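Local coordinates for glycerol kinase, putative (Plasmodium falciparum, PDB 2W40), which probably catalyses the ATP-dependent phosphorylation of glycerol to sn-glycerol 3-phosphate, as a member of the FGGY kinase family, at residues 270-275 with 390-395; 319-324 with 378-383; 345-350 with 493-498. All blocks are in the same frame, centred on the assembly; numbering follows the deposited sequence.

Contact 1 of 3, residues 270-275 with 390-395; sequences TGVFLL and FQLNEI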
loop_
_atom_site.group_PDB
_atom_site.type_symbol
_atom_site.label_atom_id
_atom_site.label_comp_id
_atom_site.label_asym_id
_atom_site.label_seq_id
_atom_site.Cartn_x
_atom_site.Cartn_y
_atom_site.Cartn_z
ATOM N N THR C 270 0.393 -16.566 -12.887
ATOM C CA THR C 270 0.750 -15.134 -12.968
ATOM C C THR C 270 -0.473 -14.241 -13.110
ATOM O O THR C 270 -0.580 -13.204 -12.405
ATOM C CB THR C 270 1.715 -14.947 -14.149
ATOM O OG1 THR C 270 2.906 -15.757 -13.987
ATOM C CG2 THR C 270 2.149 -13.552 -14.336
ATOM N N GLY C 271 -1.372 -14.598 -13.993
ATOM C CA GLY C 271 -2.756 -14.065 -14.011
ATOM C C GLY C 271 -3.742 -15.166 -13.676
ATOM O O GLY C 271 -3.359 -16.295 -13.427
ATOM N N VAL C 272 -5.028 -14.870 -13.774
ATOM C CA VAL C 272 -6.069 -15.837 -13.593
ATOM C C VAL C 272 -6.877 -15.796 -14.894
ATOM O O VAL C 272 -7.252 -14.727 -15.385
ATOM C CB VAL C 272 -6.928 -15.507 -12.372
ATOM C CG1 VAL C 272 -8.222 -16.392 -12.339
ATOM C CG2 VAL C 272 -5.979 -15.717 -11.131
ATOM N N PHE C 273 -7.177 -16.964 -15.455
ATOM C CA PHE C 273 -7.865 -17.060 -16.754
ATOM C C PHE C 273 -8.981 -18.116 -16.708
ATOM O O PHE C 273 -8.707 -19.281 -16.530
ATOM C CB PHE C 273 -6.884 -17.371 -17.859
ATOM C CG PHE C 273 -5.748 -16.366 -17.891
ATOM C CD1 PHE C 273 -5.901 -15.172 -18.594
ATOM C CD2 PHE C 273 -4.622 -16.523 -17.160
ATOM C CE1 PHE C 273 -4.929 -14.199 -18.541
ATOM C CE2 PHE C 273 -3.632 -15.566 -17.219
ATOM C CZ PHE C 273 -3.854 -14.400 -17.863
ATOM N N LEU C 274 -10.224 -17.665 -16.903
ATOM C CA LEU C 274 -11.388 -18.552 -16.943
ATOM C C LEU C 274 -11.768 -18.695 -18.407
ATOM O O LEU C 274 -12.033 -17.682 -19.080
ATOM C CB LEU C 274 -12.517 -17.954 -16.125
ATOM C CG LEU C 274 -13.696 -18.947 -15.800
ATOM C CD1 LEU C 274 -14.501 -18.467 -14.625
ATOM C CD2 LEU C 274 -14.549 -19.004 -17.011
ATOM N N LEU C 275 -11.844 -19.950 -18.893
ATOM C CA LEU C 275 -12.379 -20.210 -20.195
ATOM C C LEU C 275 -13.563 -21.154 -20.113
ATOM O O LEU C 275 -13.520 -22.181 -19.387
ATOM C CB LEU C 275 -11.349 -20.794 -21.145
ATOM C CG LEU C 275 -10.288 -19.777 -21.667
ATOM C CD1 LEU C 275 -9.150 -19.543 -20.661
ATOM C CD2 LEU C 275 -9.706 -20.245 -23.033
ATOM N N PHE C 390 -12.690 -11.342 -5.947
ATOM C CA PHE C 390 -13.671 -10.354 -6.405
ATOM C C PHE C 390 -13.684 -10.122 -7.913
ATOM O O PHE C 390 -14.750 -9.947 -8.505
ATOM C CB PHE C 390 -13.436 -9.041 -5.664
ATOM C CG PHE C 390 -13.865 -9.062 -4.214
ATOM C CD1 PHE C 390 -15.202 -9.337 -3.826
ATOM C CD2 PHE C 390 -12.926 -8.828 -3.213
ATOM C CE1 PHE C 390 -15.548 -9.327 -2.454
ATOM C CE2 PHE C 390 -13.290 -8.821 -1.888
ATOM C CZ PHE C 390 -14.591 -9.121 -1.521
ATOM N N GLN C 391 -12.494 -10.102 -8.505
ATOM C CA GLN C 391 -12.425 -9.965 -9.956
ATOM C C GLN C 391 -13.027 -11.205 -10.688
ATOM O O GLN C 391 -13.745 -11.076 -11.710
ATOM C CB GLN C 391 -10.947 -9.751 -10.361
ATOM C CG GLN C 391 -10.413 -8.321 -10.100
ATOM C CD GLN C 391 -8.988 -8.243 -10.507
ATOM O OE1 GLN C 391 -8.691 -7.867 -11.615
ATOM N NE2 GLN C 391 -8.071 -8.675 -9.610
ATOM N N LEU C 392 -12.719 -12.388 -10.148
ATOM C CA LEU C 392 -13.232 -13.605 -10.728
ATOM C C LEU C 392 -14.752 -13.621 -10.679
ATOM O O LEU C 392 -15.419 -14.056 -11.604
ATOM C CB LEU C 392 -12.574 -14.787 -10.025
ATOM C CG LEU C 392 -12.899 -16.102 -10.735
ATOM C CD1 LEU C 392 -12.437 -16.173 -12.223
ATOM C CD2 LEU C 392 -12.404 -17.283 -9.893
ATOM N N ASN C 393 -15.328 -13.123 -9.580
ATOM C CA ASN C 393 -16.778 -13.058 -9.442
ATOM C C ASN C 393 -17.429 -12.204 -10.522
ATOM O O ASN C 393 -18.455 -12.558 -11.099
ATOM C CB ASN C 393 -17.112 -12.498 -8.084
ATOM C CG ASN C 393 -18.602 -12.429 -7.862
ATOM O OD1 ASN C 393 -19.330 -13.402 -8.120
ATOM N ND2 ASN C 393 -19.074 -11.285 -7.284
ATOM N N GLU C 394 -16.768 -11.081 -10.812
ATOM C CA GLU C 394 -17.245 -10.248 -11.926
ATOM C C GLU C 394 -17.259 -10.970 -13.308
ATOM O O GLU C 394 -18.206 -10.861 -14.106
ATOM C CB GLU C 394 -16.469 -8.916 -12.025
ATOM C CG GLU C 394 -16.618 -8.102 -10.784
ATOM C CD GLU C 394 -16.122 -6.654 -10.913
ATOM O OE1 GLU C 394 -15.713 -6.205 -12.019
ATOM O OE2 GLU C 394 -16.166 -5.928 -9.848
ATOM N N ILE C 395 -16.209 -11.696 -13.573
ATOM C CA ILE C 395 -16.079 -12.573 -14.710
ATOM C C ILE C 395 -17.186 -13.609 -14.741
ATOM O O ILE C 395 -17.805 -13.814 -15.801
ATOM C CB ILE C 395 -14.664 -13.199 -14.810
ATOM C CG1 ILE C 395 -13.652 -12.114 -15.253
ATOM C CG2 ILE C 395 -14.599 -14.378 -15.792
ATOM C CD1 ILE C 395 -12.157 -12.505 -15.085
#
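Leu274, Val272, Leu392 and Ile395 form a wholly apolar contact between strand 272-279 and helix 377-403. Leu392 takes part through one methyl, CD1, which lies 3.9 Å from Leu274 CD1 and 4.2 Å from Val272 CG1 and so touches both inward-facing residues of the strand. The Leu274 and Leu392 side chains meet at about a right angle. Leu392 has CG anti to the backbone N (chi1 -171°), which carries its end nearer the strand than its CB direction alone would suggest. A third apolar pair lies about one helical turn on, where the CG2 branch of Ile395 rests 4.2 Å from Leu274 CB.

This is a helix laid on a sheet, in the C-terminal domain of the sugar kinase/Hsp70/actin fold. The axes of 272-275 and 390-395 run 10.0 Å apart and only 20° from parallel. Leu392 also packs on Cys266 and Tyr268 of neighbouring strand 264-268, and Ile395 on Ile311 of strand 304-311, so the helix spans several strands.

Among polar groups, Thr270, just before the strand begins, is hydrogen-bonded through OG1 to Gln14 OE1; it is seen to bind ADP in a crystal structure of this protein, though no ADP is bound to this chain. On the helix, Glu394 forms a salt bridge to Arg359.

Contact 2 of 3, residues 319-324 with 378-383; sequences SWLLKN and SHIVRA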
loop_
_atom_site.group_PDB
_atom_site.type_symbol
_atom_site.label_atom_id
_atom_site.label_comp_id
_atom_site.label_asym_id
_atom_site.label_seq_id
_atom_site.Cartn_x
_atom_site.Cartn_y
_atom_site.Cartn_z
ATOM N N SER C 319 4.117 -11.657 -6.640
ATOM C CA SER C 319 5.515 -11.362 -6.963
ATOM C C SER C 319 5.932 -9.920 -6.608
ATOM O O SER C 319 7.037 -9.675 -6.193
ATOM C CB SER C 319 5.829 -11.698 -8.413
ATOM O OG SER C 319 5.639 -13.133 -8.567
ATOM N N TRP C 320 4.982 -9.005 -6.871
ATOM C CA TRP C 320 5.174 -7.621 -6.513
ATOM C C TRP C 320 5.322 -7.433 -4.973
ATOM O O TRP C 320 6.203 -6.728 -4.469
ATOM C CB TRP C 320 4.124 -6.740 -7.096
ATOM C CG TRP C 320 4.295 -5.279 -6.854
ATOM C CD1 TRP C 320 4.909 -4.367 -7.674
ATOM C CD2 TRP C 320 3.783 -4.555 -5.744
ATOM N NE1 TRP C 320 4.851 -3.121 -7.115
ATOM C CE2 TRP C 320 4.133 -3.199 -5.947
ATOM C CE3 TRP C 320 3.030 -4.904 -4.628
ATOM C CZ2 TRP C 320 3.792 -2.229 -5.050
ATOM C CZ3 TRP C 320 2.721 -3.887 -3.694
ATOM C CH2 TRP C 320 3.051 -2.596 -3.951
ATOM N N LEU C 321 4.465 -8.111 -4.249
ATOM C CA LEU C 321 4.486 -8.116 -2.775
ATOM C C LEU C 321 5.819 -8.629 -2.286
ATOM O O LEU C 321 6.363 -8.093 -1.350
ATOM C CB LEU C 321 3.347 -8.954 -2.226
ATOM C CG LEU C 321 1.921 -8.401 -2.449
ATOM C CD1 LEU C 321 0.927 -9.506 -2.034
ATOM C CD2 LEU C 321 1.672 -7.135 -1.629
ATOM N N LEU C 322 6.293 -9.721 -2.861
ATOM C CA LEU C 322 7.549 -10.324 -2.439
ATOM C C LEU C 322 8.681 -9.318 -2.722
ATOM O O LEU C 322 9.596 -9.090 -1.923
ATOM C CB LEU C 322 7.784 -11.559 -3.304
ATOM C CG LEU C 322 9.037 -12.351 -3.005
ATOM C CD1 LEU C 322 9.040 -12.838 -1.545
ATOM C CD2 LEU C 322 9.152 -13.545 -4.000
ATOM N N LYS C 323 8.715 -8.729 -3.910
ATOM C CA LYS C 323 9.810 -7.856 -4.243
ATOM C C LYS C 323 9.885 -6.654 -3.300
ATOM O O LYS C 323 10.992 -6.148 -3.018
ATOM C CB LYS C 323 9.594 -7.362 -5.641
ATOM C CG LYS C 323 10.602 -6.378 -6.164
ATOM C CD LYS C 323 10.275 -5.898 -7.646
ATOM C CE LYS C 323 11.120 -4.548 -8.159
ATOM N NZ LYS C 323 12.603 -4.860 -8.557
ATOM N N ASN C 324 8.713 -6.153 -2.868
ATOM C CA ASN C 324 8.610 -4.962 -2.030
ATOM C C ASN C 324 8.426 -5.290 -0.555
ATOM O O ASN C 324 8.140 -4.390 0.234
ATOM C CB ASN C 324 7.525 -4.077 -2.581
ATOM C CG ASN C 324 7.870 -3.621 -3.972
ATOM O OD1 ASN C 324 7.343 -4.145 -5.006
ATOM N ND2 ASN C 324 8.880 -2.846 -4.047
ATOM N N SER C 378 0.368 -8.603 6.570
ATOM C CA SER C 378 -0.547 -9.738 6.424
ATOM C C SER C 378 -1.908 -9.318 5.867
ATOM O O SER C 378 -2.452 -9.970 4.991
ATOM C CB SER C 378 -0.728 -10.473 7.766
ATOM O OG SER C 378 -1.589 -9.700 8.674
ATOM N N HIS C 379 -2.486 -8.238 6.379
ATOM C CA HIS C 379 -3.781 -7.800 5.920
ATOM C C HIS C 379 -3.736 -7.303 4.483
ATOM O O HIS C 379 -4.676 -7.499 3.702
ATOM C CB HIS C 379 -4.337 -6.658 6.797
ATOM C CG HIS C 379 -4.368 -6.937 8.256
ATOM N ND1 HIS C 379 -5.312 -7.752 8.865
ATOM C CD2 HIS C 379 -3.653 -6.395 9.253
ATOM C CE1 HIS C 379 -5.142 -7.714 10.182
ATOM N NE2 HIS C 379 -4.136 -6.901 10.437
ATOM N N ILE C 380 -2.635 -6.658 4.117
ATOM C CA ILE C 380 -2.438 -6.159 2.726
ATOM C C ILE C 380 -2.327 -7.321 1.754
ATOM O O ILE C 380 -2.905 -7.306 0.691
ATOM C CB ILE C 380 -1.230 -5.190 2.657
ATOM C CG1 ILE C 380 -1.505 -3.971 3.607
ATOM C CG2 ILE C 380 -0.833 -4.878 1.206
ATOM C CD1 ILE C 380 -0.249 -3.015 3.850
ATOM N N VAL C 381 -1.517 -8.308 2.140
ATOM C CA VAL C 381 -1.400 -9.567 1.372
ATOM C C VAL C 381 -2.753 -10.248 1.164
ATOM O O VAL C 381 -3.139 -10.554 0.009
ATOM C CB VAL C 381 -0.332 -10.510 2.051
ATOM C CG1 VAL C 381 -0.350 -11.920 1.362
ATOM C CG2 VAL C 381 1.000 -9.844 1.982
ATOM N N ARG C 382 -3.495 -10.440 2.247
ATOM C CA ARG C 382 -4.840 -11.042 2.175
ATOM C C ARG C 382 -5.749 -10.254 1.268
ATOM O O ARG C 382 -6.494 -10.833 0.514
ATOM C CB ARG C 382 -5.440 -11.217 3.595
ATOM C CG ARG C 382 -6.788 -11.835 3.544
ATOM C CD ARG C 382 -7.445 -12.077 4.877
ATOM N NE ARG C 382 -8.769 -12.504 4.514
ATOM C CZ ARG C 382 -9.275 -13.720 4.591
ATOM N NH1 ARG C 382 -8.661 -14.698 5.270
ATOM N NH2 ARG C 382 -10.449 -13.925 4.043
ATOM N N ALA C 383 -5.642 -8.924 1.316
ATOM C CA ALA C 383 -6.593 -8.074 0.576
ATOM C C ALA C 383 -6.286 -8.298 -0.948
ATOM O O ALA C 383 -7.154 -8.310 -1.802
ATOM C CB ALA C 383 -6.417 -6.519 0.984
#
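Helix-to-helix packing in the C-terminal FGGY domain brings Leu321, near the end of helix 315-323, against Val381 and Ile380 in the first turns of helix 377-403. The contact is small, burying 115 Å² over both sides, and its three touching residues are all buried. Leu321 is the central element: it alone on its segment reaches across, and its two methyls divide the work. CD1 lies 4.0 Å from Val381 CG2 and 4.1 Å from Val381 CA, so this methyl meets the backbone of the second helix as well as a branch of the valine. The Leu321 and Val381 side chains are oblique to each other. In Leu321, CG stands anti to the carbonyl carbon (chi1 -68°), and chi2 of 171° extends the chain beyond it toward the second helix.

The surroundings enlarge this core. Val381 also packs on Ile336 of helix 333-339, while Ile380 touches Phe348 and Ile368 of the two-stranded sheet and Trp320 of the second subunit. Trp320 of this chain, next to Leu321, gives its NE1 hydrogen bond to Thr375 O of the second subunit, placing the contact beside the dimer interface. Leu321 CD2 lies in the plane of the Trp320 ring, at its edge, and on the other helix approaches Ile380 CG2 at 4.4 Å.

Contact 3 of 3, residues 345-350 with 493-498; sequences GVIFVP and NKAVER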
loop_
_atom_site.group_PDB
_atom_site.type_symbol
_atom_site.label_atom_id
_atom_site.label_comp_id
_atom_site.label_asym_id
_atom_site.label_seq_id
_atom_site.Cartn_x
_atom_site.Cartn_y
_atom_site.Cartn_z
ATOM N N GLY C 345 -11.167 -4.565 6.810
ATOM C CA GLY C 345 -11.846 -3.738 5.868
ATOM C C GLY C 345 -10.903 -3.158 4.826
ATOM O O GLY C 345 -11.374 -2.412 4.020
ATOM N N VAL C 346 -9.629 -3.505 4.884
ATOM C CA VAL C 346 -8.717 -3.102 3.792
ATOM C C VAL C 346 -9.156 -3.765 2.480
ATOM O O VAL C 346 -9.510 -4.978 2.460
ATOM C CB VAL C 346 -7.233 -3.445 4.097
ATOM C CG1 VAL C 346 -6.270 -3.191 2.870
ATOM C CG2 VAL C 346 -6.791 -2.593 5.370
ATOM N N ILE C 347 -9.112 -3.003 1.381
ATOM C CA ILE C 347 -9.368 -3.513 0.073
ATOM C C ILE C 347 -8.207 -3.131 -0.767
ATOM O O ILE C 347 -7.722 -1.982 -0.725
ATOM C CB ILE C 347 -10.705 -2.984 -0.545
ATOM C CG1 ILE C 347 -11.865 -3.352 0.353
ATOM C CG2 ILE C 347 -10.861 -3.387 -2.013
ATOM C CD1 ILE C 347 -13.066 -2.688 0.125
ATOM N N PHE C 348 -7.828 -4.050 -1.600
ATOM C CA PHE C 348 -6.678 -3.874 -2.546
ATOM C C PHE C 348 -7.218 -4.132 -3.940
ATOM O O PHE C 348 -7.541 -5.276 -4.256
ATOM C CB PHE C 348 -5.546 -4.860 -2.198
ATOM C CG PHE C 348 -4.169 -4.526 -2.760
ATOM C CD1 PHE C 348 -3.062 -4.871 -2.047
ATOM C CD2 PHE C 348 -3.970 -3.969 -3.986
ATOM C CE1 PHE C 348 -1.824 -4.656 -2.540
ATOM C CE2 PHE C 348 -2.725 -3.662 -4.444
ATOM C CZ PHE C 348 -1.629 -4.047 -3.722
ATOM N N VAL C 349 -7.299 -3.082 -4.757
ATOM C CA VAL C 349 -7.764 -3.250 -6.112
ATOM C C VAL C 349 -6.511 -3.535 -6.933
ATOM O O VAL C 349 -5.763 -2.620 -7.162
ATOM C CB VAL C 349 -8.561 -2.028 -6.648
ATOM C CG1 VAL C 349 -8.951 -2.218 -8.109
ATOM C CG2 VAL C 349 -9.741 -1.694 -5.756
ATOM N N PRO C 350 -6.239 -4.829 -7.283
ATOM C CA PRO C 350 -4.929 -5.240 -7.834
ATOM C C PRO C 350 -4.959 -4.940 -9.373
ATOM O O PRO C 350 -5.538 -5.756 -10.210
ATOM C CB PRO C 350 -4.876 -6.778 -7.563
ATOM C CG PRO C 350 -6.126 -7.107 -6.768
ATOM C CD PRO C 350 -7.112 -5.990 -7.163
ATOM N N ASN C 493 -16.910 -3.225 -4.570
ATOM C CA ASN C 493 -17.488 -2.346 -5.639
ATOM C C ASN C 493 -17.245 -0.870 -5.366
ATOM O O ASN C 493 -16.886 -0.120 -6.256
ATOM C CB ASN C 493 -18.981 -2.564 -5.773
ATOM C CG ASN C 493 -19.357 -3.790 -6.532
ATOM O OD1 ASN C 493 -18.542 -4.355 -7.282
ATOM N ND2 ASN C 493 -20.643 -4.251 -6.322
ATOM N N LYS C 494 -17.325 -0.464 -4.120
ATOM C CA LYS C 494 -17.097 0.949 -3.771
ATOM C C LYS C 494 -15.625 1.295 -3.920
ATOM O O LYS C 494 -15.277 2.359 -4.401
ATOM C CB LYS C 494 -17.571 1.212 -2.377
ATOM C CG LYS C 494 -19.056 1.143 -2.286
ATOM C CD LYS C 494 -19.611 1.707 -1.050
ATOM C CE LYS C 494 -18.615 1.868 0.124
ATOM N NZ LYS C 494 -18.413 0.609 0.983
ATOM N N ALA C 495 -14.713 0.385 -3.537
ATOM C CA ALA C 495 -13.253 0.572 -3.740
ATOM C C ALA C 495 -12.927 0.612 -5.222
ATOM O O ALA C 495 -12.221 1.492 -5.665
ATOM C CB ALA C 495 -12.544 -0.612 -3.110
ATOM N N VAL C 496 -13.532 -0.224 -6.052
ATOM C CA VAL C 496 -13.343 -0.104 -7.555
ATOM C C VAL C 496 -13.874 1.235 -8.104
ATOM O O VAL C 496 -13.201 1.998 -8.870
ATOM C CB VAL C 496 -13.921 -1.294 -8.295
ATOM C CG1 VAL C 496 -13.726 -1.123 -9.794
ATOM C CG2 VAL C 496 -13.231 -2.575 -7.819
ATOM N N GLU C 497 -14.993 1.650 -7.579
ATOM C CA GLU C 497 -15.555 2.979 -8.008
ATOM C C GLU C 497 -14.584 4.076 -7.650
ATOM O O GLU C 497 -14.384 5.036 -8.444
ATOM C CB GLU C 497 -16.932 3.191 -7.373
ATOM C CG GLU C 497 -17.640 4.361 -7.905
ATOM C CD GLU C 497 -19.096 4.433 -7.413
ATOM O OE1 GLU C 497 -19.520 3.518 -6.620
ATOM O OE2 GLU C 497 -19.764 5.436 -7.826
ATOM N N ARG C 498 -14.054 4.078 -6.413
ATOM C CA ARG C 498 -13.055 5.083 -5.945
ATOM C C ARG C 498 -11.873 5.071 -6.904
ATOM O O ARG C 498 -11.300 6.133 -7.233
ATOM C CB ARG C 498 -12.507 4.860 -4.515
ATOM C CG ARG C 498 -13.444 5.046 -3.443
ATOM C CD ARG C 498 -12.763 4.877 -2.130
ATOM N NE ARG C 498 -13.826 4.619 -1.183
ATOM C CZ ARG C 498 -14.713 5.563 -0.816
ATOM N NH1 ARG C 498 -14.502 6.855 -1.056
ATOM N NH2 ARG C 498 -15.729 5.230 -0.021
#
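Ile347 and Val349 of the two-stranded antiparallel sheet 347-349/366-371 form a shallow apolar seat for the C-terminal helix 482-500, which packs on the sheet through Ala495 and Val496. The axes of 347-349 and 493-498 come within 8.7 Å at an angle of 49°, and the backbones are close, with Ile347 CA and Ala495 CA 6.8 Å apart.

The bump is the methyl of Ala495. Its CB is directed at the strand and sits against Ile347, 3.4 Å from CG2 and 3.9 Å from each of CB and CD1. The CG2 distance is tighter than usual for two carbons, evidence of a closely fitted spot. Ile347 has CG1 anti to the carbonyl carbon (chi1 -58°), which sets CG2 anti to the backbone N, and CD1, extended beyond CG1 (chi2 165°), reaches the same methyl, so the isoleucine forms one wall of the hollow. Val349 CG2 forms the other wall, 4.0 Å from Ala495 CB. The small alanine side chain lets helix and strand come this near.

Outside the segments, Ala495 also touches Tyr369 of the partner strand, and Ile347 packs on Glu491 and Trp492 one turn earlier on the same helix. Phe348 points its side chain away from helix 482-500 and packs on helix 377-403. Arg498 NH1 is hydrogen-bonded to Ile501 O of the second subunit, so this part of the helix also belongs to the dimer interface.

Beside Ala495, Val349 CG2 also meets the valine of the helix, lying 4.1 Å from both Val496 N and Val496 CG2.

From the N terminus, 270-275 comes first, followed by 319-324 and 345-350. The chain then enters helix 377-403, where 378-383 closes the loop of contact 2 and, farther along the same helix, 390-395 closes contact 1. Contact 2 is therefore nested within contact 1. Contact 3 closes last, at 493-498, and its loop crosses both others. Helix 377-403 thus joins the mixed sheet that holds strand 272-279 to helix 315-323, and strand 347-349 carries the connection on to the C-terminal helix. Contacts 1 and 3 meet where Gln391 NE2 lies 3.8 Å from Pro350 CD; contacts 2 and 3 meet where Ala383 CB lies 3.7 Å from Phe348 CB, and both reach the second subunit.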